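Local coordinates for two-domain protein containing predicted PHP-like metal-dependent phosphoesterase (Bacteroides vulgatus ATCC 8482, PDB 3E38) that probably acts as a zinc-dependent phosphoesterase of the PHP type, perhaps a 5'-3' exonuclease on DNA or RNA, and carries a second, Ig-like domain, at residues Gln129-Met133 with Arg227-Asp231; Gly85-Ile89 with Arg221-Ile226; Leu183-Met189 with Leu243-Glu247; Lys256-Glu261 with Leu272-Thr278; Leu292-Phe296 with Gly319-Phe324. One frame throughout, in Å; residues are numbered along the deposited sequence.

Contact 1. Residues Gln129-Met133 with Arg227-Asp231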
# COMPACT_ATOMS: atom_id res chain seq x y z
N GLN B 129 -21.65 10.36 -39.68
CA GLN B 129 -21.60 11.34 -38.59
C GLN B 129 -20.19 11.89 -38.48
O GLN B 129 -19.89 12.70 -37.63
CB GLN B 129 -22.02 10.71 -37.26
CG GLN B 129 -23.42 10.19 -37.28
CD GLN B 129 -23.87 9.69 -35.95
OE1 GLN B 129 -23.39 10.14 -34.91
NE2 GLN B 129 -24.83 8.76 -35.96
N GLY B 130 -19.33 11.46 -39.39
CA GLY B 130 -17.93 11.87 -39.36
C GLY B 130 -17.15 11.42 -38.11
O GLY B 130 -16.20 12.07 -37.68
N ALA B 131 -17.62 10.34 -37.51
CA ALA B 131 -16.98 9.72 -36.32
C ALA B 131 -15.51 9.40 -36.49
O ALA B 131 -15.06 9.04 -37.58
CB ALA B 131 -17.70 8.42 -35.96
N PHE B 132 -14.78 9.48 -35.37
CA PHE B 132 -13.38 9.00 -35.34
C PHE B 132 -13.49 7.52 -34.96
O PHE B 132 -14.10 7.15 -33.96
CB PHE B 132 -12.50 9.79 -34.40
CG PHE B 132 -11.07 9.30 -34.36
CD1 PHE B 132 -10.69 8.28 -33.46
CD2 PHE B 132 -10.08 9.88 -35.18
CE1 PHE B 132 -9.37 7.82 -33.40
CE2 PHE B 132 -8.75 9.43 -35.13
CZ PHE B 132 -8.39 8.39 -34.22
N MSE B 133 -12.97 6.69 -35.85
CA MSE B 133 -13.13 5.23 -35.73
C MSE B 133 -11.85 4.47 -35.55
O MSE B 133 -10.89 4.64 -36.30
CB MSE B 133 -13.85 4.70 -36.98
CG MSE B 133 -15.36 5.04 -36.96
SE MSE B 133 -16.23 4.90 -38.67
CE MSE B 133 -15.58 6.53 -39.51
N ARG B 227 -10.00 15.98 -30.83
CA ARG B 227 -10.32 15.44 -32.13
C ARG B 227 -9.21 15.75 -33.10
O ARG B 227 -8.82 14.87 -33.88
CB ARG B 227 -11.67 15.96 -32.65
CG ARG B 227 -12.01 15.47 -34.06
CD ARG B 227 -11.92 13.98 -34.12
NE ARG B 227 -12.13 13.40 -35.44
CZ ARG B 227 -13.33 13.09 -35.96
NH1 ARG B 227 -14.48 13.36 -35.32
NH2 ARG B 227 -13.37 12.53 -37.13
N GLU B 228 -8.69 16.98 -33.03
CA GLU B 228 -7.61 17.43 -33.97
C GLU B 228 -6.30 16.66 -33.71
O GLU B 228 -5.57 16.25 -34.64
CB GLU B 228 -7.42 18.96 -33.92
CG GLU B 228 -6.32 19.49 -34.88
CD GLU B 228 -4.92 19.40 -34.31
OE1 GLU B 228 -4.77 19.25 -33.06
OE2 GLU B 228 -3.97 19.54 -35.11
N ALA B 229 -6.06 16.40 -32.44
CA ALA B 229 -4.89 15.60 -32.04
C ALA B 229 -5.01 14.19 -32.63
O ALA B 229 -4.06 13.65 -33.25
CB ALA B 229 -4.79 15.50 -30.52
N LEU B 230 -6.19 13.62 -32.46
CA LEU B 230 -6.43 12.24 -32.92
C LEU B 230 -6.36 12.17 -34.41
O LEU B 230 -5.91 11.18 -34.96
CB LEU B 230 -7.79 11.68 -32.48
CG LEU B 230 -8.07 11.54 -30.98
CD1 LEU B 230 -9.53 11.12 -30.72
CD2 LEU B 230 -7.11 10.53 -30.38
N ASP B 231 -6.79 13.24 -35.07
CA ASP B 231 -6.85 13.23 -36.53
C ASP B 231 -5.46 13.24 -37.09
O ASP B 231 -5.19 12.77 -38.22
CB ASP B 231 -7.59 14.45 -37.10
CG ASP B 231 -9.08 14.34 -36.93
OD1 ASP B 231 -9.58 13.23 -36.70
OD2 ASP B 231 -9.76 15.38 -37.08
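Phe132 reaches from the start of strand 132-135 to the last turn of helix 223-231. CB sits over the centre of the Arg227 guanidinium, 3.7 Å from CZ. With CG anti to the backbone N (chi1 180°), the ring then runs on toward Leu230. CD1 comes near Leu230 CD1, while CD2, on the other side, has Asp231 OD1 close to the ring plane at 3.7 Å. Farther out, CE2 lies 3.6 Å from Leu230 CB, which covers one face toward the rim as a CH-pi contact, and CZ, at the tip, is 3.8 Å from Leu230 CB. Helix 223-231 here packs against the start of strand 132-135 in the mixed sheet of the PHP-like domain, and Gly130, C-prime residue of a Schellman motif, ends helix 119-128 just before that strand. The carbonyl of that glycine faces the arginine: Arg227 NH2 at 2.9 Å and NH1 at 3.2 Å both donate end-on to Gly130 O, which lies in the guanidinium plane. In the same plane Arg227 NE makes a salt bridge to Asp231 OD1 at 2.8 Å, so three bonds fix the rotation of the group beneath Phe132 CB.

Contact 2. Residues Gly85-Ile89 with Arg221-Ile226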
# COMPACT_ATOMS: atom_id res chain seq x y z
N GLY B 85 -15.44 18.66 -14.52
CA GLY B 85 -14.54 19.13 -15.55
C GLY B 85 -13.97 18.07 -16.45
O GLY B 85 -12.91 18.27 -17.04
N ILE B 86 -14.66 16.95 -16.56
CA ILE B 86 -14.28 15.86 -17.49
C ILE B 86 -15.00 16.06 -18.82
O ILE B 86 -16.21 16.35 -18.84
CB ILE B 86 -14.62 14.43 -16.94
CG1 ILE B 86 -14.05 14.24 -15.53
CG2 ILE B 86 -14.17 13.30 -17.91
CD1 ILE B 86 -12.58 14.60 -15.36
N LEU B 87 -14.23 15.96 -19.89
CA LEU B 87 -14.71 16.05 -21.27
C LEU B 87 -15.31 14.72 -21.67
O LEU B 87 -14.65 13.68 -21.54
CB LEU B 87 -13.57 16.41 -22.28
CG LEU B 87 -12.84 17.76 -22.11
CD1 LEU B 87 -11.65 17.87 -23.07
CD2 LEU B 87 -13.76 18.97 -22.28
N LEU B 88 -16.54 14.78 -22.19
CA LEU B 88 -17.32 13.59 -22.52
C LEU B 88 -17.58 13.46 -24.01
O LEU B 88 -18.38 14.17 -24.58
CB LEU B 88 -18.61 13.61 -21.69
CG LEU B 88 -19.61 12.46 -21.58
CD1 LEU B 88 -19.06 11.25 -20.88
CD2 LEU B 88 -20.81 12.98 -20.83
N ILE B 89 -16.90 12.51 -24.60
CA ILE B 89 -16.98 12.18 -26.02
C ILE B 89 -18.01 11.05 -26.14
O ILE B 89 -17.88 9.97 -25.56
CB ILE B 89 -15.58 11.74 -26.53
CG1 ILE B 89 -14.56 12.83 -26.24
CG2 ILE B 89 -15.57 11.29 -28.05
CD1 ILE B 89 -13.11 12.31 -26.30
N ARG B 221 -7.61 22.17 -24.56
CA ARG B 221 -8.37 21.20 -23.78
C ARG B 221 -9.85 21.36 -24.05
O ARG B 221 -10.61 21.97 -23.25
CB ARG B 221 -8.12 21.37 -22.29
CG ARG B 221 -8.62 20.21 -21.44
CD ARG B 221 -8.42 20.57 -20.00
NE ARG B 221 -8.60 19.45 -19.10
CZ ARG B 221 -9.77 19.08 -18.60
NH1 ARG B 221 -10.88 19.71 -18.97
NH2 ARG B 221 -9.83 18.05 -17.76
N SER B 222 -10.25 20.80 -25.18
CA SER B 222 -11.65 20.83 -25.62
C SER B 222 -11.87 19.62 -26.45
O SER B 222 -10.91 18.95 -26.83
CB SER B 222 -11.90 22.01 -26.53
OG SER B 222 -11.21 21.84 -27.80
N LEU B 223 -13.14 19.40 -26.78
CA LEU B 223 -13.55 18.27 -27.63
C LEU B 223 -12.90 18.37 -29.00
O LEU B 223 -12.45 17.36 -29.58
CB LEU B 223 -15.08 18.21 -27.79
CG LEU B 223 -15.78 17.79 -26.46
CD1 LEU B 223 -17.29 17.96 -26.50
CD2 LEU B 223 -15.39 16.36 -26.08
N GLN B 224 -12.80 19.59 -29.49
CA GLN B 224 -12.23 19.83 -30.84
C GLN B 224 -10.72 19.64 -30.76
O GLN B 224 -10.06 19.13 -31.70
CB GLN B 224 -12.62 21.23 -31.38
N GLY B 225 -10.16 20.05 -29.63
CA GLY B 225 -8.72 19.92 -29.42
C GLY B 225 -8.30 18.46 -29.50
O GLY B 225 -7.34 18.05 -30.21
N ILE B 226 -9.07 17.65 -28.81
CA ILE B 226 -8.80 16.22 -28.78
C ILE B 226 -8.93 15.61 -30.17
O ILE B 226 -8.11 14.83 -30.62
CB ILE B 226 -9.75 15.51 -27.87
CG1 ILE B 226 -9.47 15.92 -26.41
CG2 ILE B 226 -9.63 13.99 -28.02
CD1 ILE B 226 -10.34 15.23 -25.47
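Gly85 O and the Arg221 guanidinium meet end-on where two capping motifs come together: Gly85 is the C-prime residue of the Schellman motif ending helix 72-83, and Ser222 is the N-cap of helix 223-231. Arg221 NH1 donates to Gly85 O at 3.1 Å and NH2 at 3.2 Å, from opposite faces of the carbonyl plane, while the oxygen stays near the plane of the guanidinium. Below this polar grip the contact turns apolar. Leu87 points at the helix start, and its CD1 meets Ile226 CD1 at 3.8 Å and also rests on the Ser222 carbonyl carbon. Two residues along, Ile89 CG1 lies 3.6 Å from Leu223 CD2, the two side chains running antiparallel past one another, and Ile89 CD1 touches Ile226 CD1, 4.1 Å away. One methyl, Ile226 CD1, thus touches both Leu87 and Ile89.

The next shell holds the pieces in place. An extended chain from CG to NE carries the Arg221 head out to the glycine, and a salt bridge from NH2 to Asp49 gives it a second anchor. Strand 50-56 pairs with the backbone of Leu87 and Ile89, and Ala50 touches Leu87 and Ile226 alike. At the helix start Ser222 OG, also bonded to Glu220, accepts from Gly225 N at 2.8 Å with an N-H...O angle of 152°.

Contact 3. Residues Leu183-Met189 with Leu243-Glu247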
# COMPACT_ATOMS: atom_id res chain seq x y z
N LEU B 183 2.04 2.22 -37.98
CA LEU B 183 3.24 2.82 -38.57
C LEU B 183 3.14 2.73 -40.09
O LEU B 183 3.33 3.72 -40.79
CB LEU B 183 4.57 2.21 -38.07
CG LEU B 183 4.93 2.34 -36.59
CD1 LEU B 183 6.28 1.65 -36.35
CD2 LEU B 183 4.94 3.80 -36.07
N ASP B 184 2.75 1.57 -40.59
CA ASP B 184 2.68 1.36 -42.06
C ASP B 184 1.49 2.06 -42.70
O ASP B 184 1.58 2.55 -43.82
CB ASP B 184 2.58 -0.12 -42.40
CG ASP B 184 3.81 -0.90 -41.96
OD1 ASP B 184 4.89 -0.29 -41.83
OD2 ASP B 184 3.68 -2.13 -41.74
N LYS B 185 0.40 2.15 -41.96
CA LYS B 185 -0.86 2.67 -42.52
C LYS B 185 -1.18 4.10 -42.07
O LYS B 185 -2.24 4.65 -42.36
CB LYS B 185 -1.97 1.66 -42.17
CG LYS B 185 -1.93 0.49 -43.16
CD LYS B 185 -2.43 -0.88 -42.67
CE LYS B 185 -2.27 -1.92 -43.86
NZ LYS B 185 -2.10 -3.39 -43.51
N ASN B 186 -0.25 4.67 -41.32
CA ASN B 186 -0.36 6.05 -40.82
C ASN B 186 -1.58 6.31 -39.94
O ASN B 186 -2.31 7.28 -40.13
CB ASN B 186 -0.41 7.02 -42.01
CG ASN B 186 -0.11 8.45 -41.59
OD1 ASN B 186 0.51 8.68 -40.54
ND2 ASN B 186 -0.53 9.41 -42.39
N LEU B 187 -1.78 5.44 -38.95
CA LEU B 187 -2.93 5.55 -38.08
C LEU B 187 -2.53 6.01 -36.70
O LEU B 187 -1.36 5.99 -36.29
CB LEU B 187 -3.65 4.20 -37.98
CG LEU B 187 -4.08 3.57 -39.31
CD1 LEU B 187 -4.26 2.09 -39.21
CD2 LEU B 187 -5.36 4.20 -39.81
N THR B 188 -3.57 6.38 -35.97
CA THR B 188 -3.45 6.86 -34.58
C THR B 188 -3.38 5.69 -33.62
O THR B 188 -4.27 4.87 -33.61
CB THR B 188 -4.61 7.76 -34.23
OG1 THR B 188 -4.57 8.85 -35.16
CG2 THR B 188 -4.53 8.28 -32.78
N MSE B 189 -2.29 5.62 -32.84
CA MSE B 189 -2.12 4.57 -31.82
C MSE B 189 -2.92 4.97 -30.61
O MSE B 189 -2.80 6.08 -30.11
CB MSE B 189 -0.67 4.37 -31.43
CG MSE B 189 0.21 4.00 -32.61
SE MSE B 189 1.96 3.65 -31.99
CE MSE B 189 2.89 3.85 -33.76
N LEU B 243 5.21 3.20 -22.73
CA LEU B 243 4.62 4.34 -23.39
C LEU B 243 4.92 4.06 -24.84
O LEU B 243 6.05 3.86 -25.23
CB LEU B 243 5.18 5.68 -22.92
CG LEU B 243 4.44 6.91 -23.46
CD1 LEU B 243 3.07 7.05 -22.77
CD2 LEU B 243 5.25 8.16 -23.23
N ILE B 244 3.85 3.98 -25.62
CA ILE B 244 3.94 3.58 -27.01
C ILE B 244 3.54 4.69 -27.97
O ILE B 244 2.48 5.28 -27.86
CB ILE B 244 3.02 2.37 -27.22
CG1 ILE B 244 3.33 1.31 -26.14
CG2 ILE B 244 3.15 1.83 -28.67
CD1 ILE B 244 2.16 0.51 -25.64
N GLY B 245 4.42 4.96 -28.92
CA GLY B 245 4.16 5.99 -29.91
C GLY B 245 5.25 6.24 -30.93
O GLY B 245 6.29 5.60 -30.94
N ARG B 246 5.01 7.19 -31.82
CA ARG B 246 6.01 7.53 -32.83
C ARG B 246 7.17 8.28 -32.18
O ARG B 246 7.03 9.12 -31.29
CB ARG B 246 5.41 8.31 -34.00
CG ARG B 246 4.55 7.45 -34.89
CD ARG B 246 4.14 8.14 -36.19
NE ARG B 246 3.16 7.32 -36.90
CZ ARG B 246 1.92 7.08 -36.46
NH1 ARG B 246 1.52 7.56 -35.28
NH2 ARG B 246 1.12 6.30 -37.15
N GLU B 247 8.32 7.88 -32.65
CA GLU B 247 9.59 8.42 -32.19
C GLU B 247 9.64 9.94 -32.20
O GLU B 247 10.24 10.56 -31.34
CB GLU B 247 10.71 7.91 -33.09
CG GLU B 247 11.99 8.59 -32.76
CD GLU B 247 13.08 8.22 -33.69
OE1 GLU B 247 12.80 7.58 -34.71
OE2 GLU B 247 14.22 8.58 -33.38
O HOH W 1 -0.32 7.78 -33.02
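Met189 and Gly245 mark where the two backbones come nearest, CA to CA 6.7 Å, with Leu183 and Arg246 next at 7.9 Å. No backbone hydrogen bond spans the gap. Segment 183-189 leaves helix 176-185, turns at Asn186 with positive phi, and enters strand 188-192; segment 243-247 leaves strand 242-244 through a fully extended Gly245 and reaches Arg246, the N-cap residue of helix 247-257.

Side chains do the bridging, Arg246 above all. Extended from CG to NE, it lies in the bend between helix and strand, and its NH2 donates to Leu187 O at 2.6 Å almost straight, 174° at the hydrogen, with the oxygen close to the guanidinium plane. A water, also at the edge of that plane, accepts from Met189 N at 2.9 Å and, weakly, from Arg246 NH1, tying the arginine to the first residues of the strand. Over one guanidinium face sits the CE methyl of Met189, a selenomethionine. Its SE is 3.8 Å from Gly245 CA and 4.0 Å from Ile244 CG2. Leu183 CD2 runs alongside the arginine's aliphatic part, 3.9 Å from CG, while the Asn186 amide stands nearly perpendicular to the guanidinium.

Helix 176-185 links parallel strands 165-170 and 188-192, a beta-alpha-beta crossover of the PHP-like domain, whose bend Arg246 ties to the start of helix 247-257. Cys182 O, late in helix 176-185, weakly accepts from Arg246 NH2. Met189 packs on Ile179 and Cys182 of that helix and on Val168 of strand 165-170, and Ile244 is bonded through its backbone to Ala237 of strand 235-239.

Contact 4. Residues Lys256-Glu261 with Leu272-Thr278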
# COMPACT_ATOMS: atom_id res chain seq x y z
N LYS B 256 11.57 15.94 -22.10
CA LYS B 256 10.83 16.72 -21.11
C LYS B 256 10.67 15.96 -19.79
O LYS B 256 10.33 16.53 -18.75
CB LYS B 256 9.43 17.01 -21.63
CG LYS B 256 9.37 17.82 -22.88
CD LYS B 256 9.58 19.24 -22.58
CE LYS B 256 9.06 20.07 -23.72
NZ LYS B 256 9.26 21.49 -23.40
N CYS B 257 10.95 14.66 -19.85
CA CYS B 257 10.75 13.75 -18.69
C CYS B 257 11.91 13.76 -17.72
O CYS B 257 11.78 13.39 -16.56
CB CYS B 257 10.52 12.31 -19.15
SG CYS B 257 8.90 12.00 -19.87
N VAL B 258 13.06 14.16 -18.25
CA VAL B 258 14.29 14.18 -17.46
C VAL B 258 14.93 15.55 -17.51
O VAL B 258 14.81 16.29 -18.47
CB VAL B 258 15.32 13.09 -17.91
CG1 VAL B 258 14.78 11.70 -17.62
CG2 VAL B 258 15.69 13.24 -19.39
N LYS B 259 15.55 15.88 -16.40
CA LYS B 259 16.33 17.10 -16.28
C LYS B 259 17.75 16.67 -16.06
O LYS B 259 18.10 16.20 -15.01
CB LYS B 259 15.81 17.97 -15.15
CG LYS B 259 16.64 19.24 -14.93
CD LYS B 259 15.93 20.22 -13.98
CE LYS B 259 15.66 19.60 -12.59
NZ LYS B 259 15.00 20.54 -11.63
N ILE B 260 18.54 16.79 -17.10
CA ILE B 260 19.95 16.44 -17.08
C ILE B 260 20.79 17.67 -16.86
O ILE B 260 20.67 18.65 -17.57
CB ILE B 260 20.40 15.83 -18.42
CG1 ILE B 260 19.54 14.61 -18.76
CG2 ILE B 260 21.89 15.49 -18.39
CD1 ILE B 260 19.54 14.26 -20.23
N GLU B 261 21.65 17.61 -15.87
CA GLU B 261 22.59 18.70 -15.59
C GLU B 261 24.00 18.18 -15.28
O GLU B 261 24.17 17.21 -14.55
CB GLU B 261 22.13 19.54 -14.41
CG GLU B 261 20.74 20.14 -14.50
CD GLU B 261 20.37 20.83 -13.18
OE1 GLU B 261 21.27 21.00 -12.34
OE2 GLU B 261 19.20 21.20 -12.99
N LEU B 272 27.00 13.88 -13.97
CA LEU B 272 25.66 14.41 -14.26
C LEU B 272 24.70 14.18 -13.12
O LEU B 272 24.91 13.37 -12.23
CB LEU B 272 25.07 13.73 -15.52
CG LEU B 272 25.82 13.82 -16.86
CD1 LEU B 272 25.13 12.94 -17.91
CD2 LEU B 272 25.90 15.26 -17.31
N SER B 273 23.63 14.96 -13.13
CA SER B 273 22.52 14.69 -12.21
C SER B 273 21.30 14.63 -13.09
O SER B 273 20.90 15.65 -13.66
CB SER B 273 22.34 15.74 -11.11
OG SER B 273 21.71 16.92 -11.62
N ILE B 274 20.72 13.44 -13.20
CA ILE B 274 19.51 13.23 -14.00
C ILE B 274 18.29 12.99 -13.11
O ILE B 274 18.27 12.13 -12.26
CB ILE B 274 19.69 12.06 -14.93
CG1 ILE B 274 20.99 12.24 -15.69
CG2 ILE B 274 18.50 11.93 -15.86
CD1 ILE B 274 21.30 11.13 -16.63
N THR B 275 17.29 13.81 -13.29
CA THR B 275 16.07 13.70 -12.52
C THR B 275 14.87 13.43 -13.38
O THR B 275 14.65 14.10 -14.39
CB THR B 275 15.80 14.99 -11.76
OG1 THR B 275 16.96 15.34 -11.01
CG2 THR B 275 14.60 14.85 -10.82
N ASN B 276 14.14 12.40 -12.95
CA ASN B 276 12.87 11.99 -13.51
C ASN B 276 11.85 12.87 -12.83
O ASN B 276 11.62 12.78 -11.60
CB ASN B 276 12.60 10.51 -13.24
CG ASN B 276 11.43 9.94 -14.02
OD1 ASN B 276 10.68 10.67 -14.65
ND2 ASN B 276 11.25 8.62 -13.96
N VAL B 277 11.27 13.76 -13.61
CA VAL B 277 10.33 14.74 -13.09
C VAL B 277 8.88 14.28 -13.35
O VAL B 277 7.93 15.05 -13.25
CB VAL B 277 10.62 16.16 -13.69
CG1 VAL B 277 12.05 16.61 -13.38
CG2 VAL B 277 10.41 16.17 -15.17
N THR B 278 8.75 13.00 -13.67
CA THR B 278 7.43 12.42 -13.98
C THR B 278 7.00 11.31 -13.05
O THR B 278 7.67 10.97 -12.09
CB THR B 278 7.37 11.86 -15.41
OG1 THR B 278 8.08 10.62 -15.49
CG2 THR B 278 8.02 12.84 -16.41
O HOH W 2 18.64 16.41 -12.51
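Lys259 O is gripped from two directions: Thr275 N donates to it at 3.1 Å, and a water donates at 2.6 Å. The same water reaches Ser273 OG and Thr275 OG1, so it links the hydroxyls of two alternate residues on one strand to the carbonyl of the partner strand. In return, Lys259 N donates to Thr275 O at 2.8 Å. Glu261 and Ser273 form the next hydrogen-bonded pair of this antiparallel hairpin, Ser273 N to Glu261 O being the shorter of its bonds at 2.7 Å.

Between these pairs lie the non-hydrogen-bonded ones, Val258 with Asn276 and Ile260 with Ile274, whose side chains share the opposite face. With chi1 of Ile274 at -50°, its CG1 lies beside the backbone N and CG2 is anti to it; CG2 comes between its two neighbours across the hairpin, 4.0 Å from Val258 CB and 4.1 Å from Ile260 CG1. Past the strand end, Val277 N donates to Cys257 O, and Thr278 CG2 rests on Cys257 SG at 3.7 Å. An Asx turn shapes this exit: Asn276 OD1 accepts from both Thr278 N and OG1, while its ND2 is held by Leu280 O and Leu301 O.

Strand 269-276 pairs on its other side with strand 306-313. The apolar face, with Ile260 and Ile274, packs on Ile341 of the second sheet of this Ig-like sandwich, and Val258 on Leu282.

Contact 5. Residues Leu292-Phe296 with Gly319-Phe324; sequences LLVYF and GGDVNF
The Tyr295 ring has Val322 CG1 centred over one face, a CH-pi contact 3.8 Å from the centroid, while Asn323 O lies in the ring plane at the hydroxyl end. Tyr295 OH donates to that oxygen at 2.7 Å, meeting a lone pair in the carbonyl plane with a C=O...O angle of 119°. A chi1 of 59°, which sets the ring between the backbone N and carbonyl carbon, turns it inward across the strand of Val322. His289 meets the ring edge-to-face, and Lys286 makes a cation-pi contact with it.

Next along, the Phe296 ring has Tyr295 CD2 over one face and presents CZ at its edge to Phe324 CD2, 3.9 Å away; the two phenyl planes are inclined at 51°. At the other end Leu293 CD2 presses onto the backbone, 3.6 Å from Gly320 C, where no side chain intervenes, and 3.4 Å from Asp321 O, and touches Val322 CG2 at 4.1 Å. Val294 and Phe296 also pack on Pro145 and Asp141 of a second subunit.

Strand 293-294 edges the four-stranded sheet and strand 321-326 belongs to the five-stranded one, so these side chains lie between the two layers of an Ig-like beta sandwich.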
# COMPACT_ATOMS: atom_id res chain seq x y z
N LEU B 292 35.64 3.68 -24.59
CA LEU B 292 36.49 4.52 -23.73
C LEU B 292 35.62 5.47 -22.95
O LEU B 292 36.07 6.21 -22.09
CB LEU B 292 37.49 5.33 -24.56
CG LEU B 292 38.46 4.49 -25.37
CD1 LEU B 292 39.19 5.36 -26.42
CD2 LEU B 292 39.40 3.77 -24.43
N LEU B 293 34.35 5.41 -23.28
CA LEU B 293 33.36 6.25 -22.65
C LEU B 293 32.58 5.35 -21.66
O LEU B 293 31.63 4.63 -22.01
CB LEU B 293 32.48 6.90 -23.71
CG LEU B 293 31.56 8.02 -23.22
CD1 LEU B 293 32.34 9.09 -22.49
CD2 LEU B 293 30.83 8.59 -24.41
N VAL B 294 33.02 5.41 -20.41
CA VAL B 294 32.54 4.50 -19.37
C VAL B 294 31.29 4.94 -18.63
O VAL B 294 31.29 5.91 -17.88
CB VAL B 294 33.67 4.18 -18.34
CG1 VAL B 294 33.23 3.10 -17.36
CG2 VAL B 294 34.97 3.79 -19.07
N TYR B 295 30.20 4.20 -18.84
CA TYR B 295 28.97 4.43 -18.09
C TYR B 295 28.10 3.17 -17.83
O TYR B 295 28.42 2.04 -18.21
CB TYR B 295 28.15 5.54 -18.76
CG TYR B 295 27.75 5.25 -20.19
CD1 TYR B 295 28.65 5.42 -21.25
CD2 TYR B 295 26.48 4.80 -20.49
CE1 TYR B 295 28.29 5.18 -22.55
CE2 TYR B 295 26.11 4.53 -21.79
CZ TYR B 295 27.02 4.73 -22.83
OH TYR B 295 26.66 4.46 -24.14
N PHE B 296 26.98 3.40 -17.16
CA PHE B 296 26.05 2.32 -16.80
C PHE B 296 25.70 1.41 -17.95
O PHE B 296 25.73 1.81 -19.13
CB PHE B 296 24.75 2.89 -16.22
CG PHE B 296 23.97 3.72 -17.21
CD1 PHE B 296 23.16 3.10 -18.16
CD2 PHE B 296 24.05 5.08 -17.20
CE1 PHE B 296 22.44 3.85 -19.10
CE2 PHE B 296 23.34 5.83 -18.15
CZ PHE B 296 22.55 5.20 -19.11
N GLY B 319 35.39 13.51 -24.25
CA GLY B 319 33.94 13.45 -24.36
C GLY B 319 33.42 12.41 -25.34
O GLY B 319 34.15 11.52 -25.80
N GLY B 320 32.14 12.56 -25.65
CA GLY B 320 31.48 11.63 -26.55
C GLY B 320 30.00 11.50 -26.31
O GLY B 320 29.39 12.25 -25.55
N ASP B 321 29.45 10.50 -26.97
CA ASP B 321 28.02 10.21 -26.93
C ASP B 321 27.68 9.09 -25.99
O ASP B 321 28.00 7.93 -26.23
CB ASP B 321 27.51 9.80 -28.31
CG ASP B 321 27.55 10.91 -29.31
OD1 ASP B 321 27.60 12.10 -28.91
OD2 ASP B 321 27.51 10.58 -30.50
N VAL B 322 26.95 9.49 -24.96
CA VAL B 322 26.43 8.57 -23.97
C VAL B 322 25.13 8.09 -24.57
O VAL B 322 24.12 8.77 -24.51
CB VAL B 322 26.28 9.26 -22.60
CG1 VAL B 322 25.64 8.32 -21.60
CG2 VAL B 322 27.66 9.73 -22.13
N ASN B 323 25.23 6.91 -25.17
CA ASN B 323 24.14 6.25 -25.91
C ASN B 323 23.40 5.17 -25.17
O ASN B 323 23.98 4.28 -24.53
CB ASN B 323 24.69 5.61 -27.17
CG ASN B 323 25.28 6.62 -28.10
OD1 ASN B 323 24.82 7.77 -28.17
ND2 ASN B 323 26.30 6.22 -28.83
N PHE B 324 22.09 5.24 -25.30
CA PHE B 324 21.20 4.27 -24.67
C PHE B 324 19.82 4.23 -25.26
O PHE B 324 19.31 5.18 -25.87
CB PHE B 324 21.11 4.54 -23.16
CG PHE B 324 20.70 5.94 -22.81
CD1 PHE B 324 19.36 6.30 -22.80
CD2 PHE B 324 21.64 6.90 -22.48
CE1 PHE B 324 18.97 7.59 -22.44
CE2 PHE B 324 21.25 8.20 -22.14
CZ PHE B 324 19.91 8.53 -22.12

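Contacts 1 and 2 share helix 223-231, their centres 12 Å apart, and bring it against the starts of strands 132-135 and 87-95. Contact 3 joins the same system through strand 188-192: Leu230 O of contact 1 and Thr188 OG1 of contact 3 lie 2.7 Å apart, probably a hydrogen bond. The zinc sites lie not far off, the side chains of Phe132 and Ile89 being about 11 Å and 10 Å from that of His24. From contact 3, helix 247-257 leads to contact 4 in the Ig-like domain, where contacts 4 and 5 lie about 17 Å apart between centres. Contact 5 is about 43 Å from contact 1, centre to centre, well away from the metals.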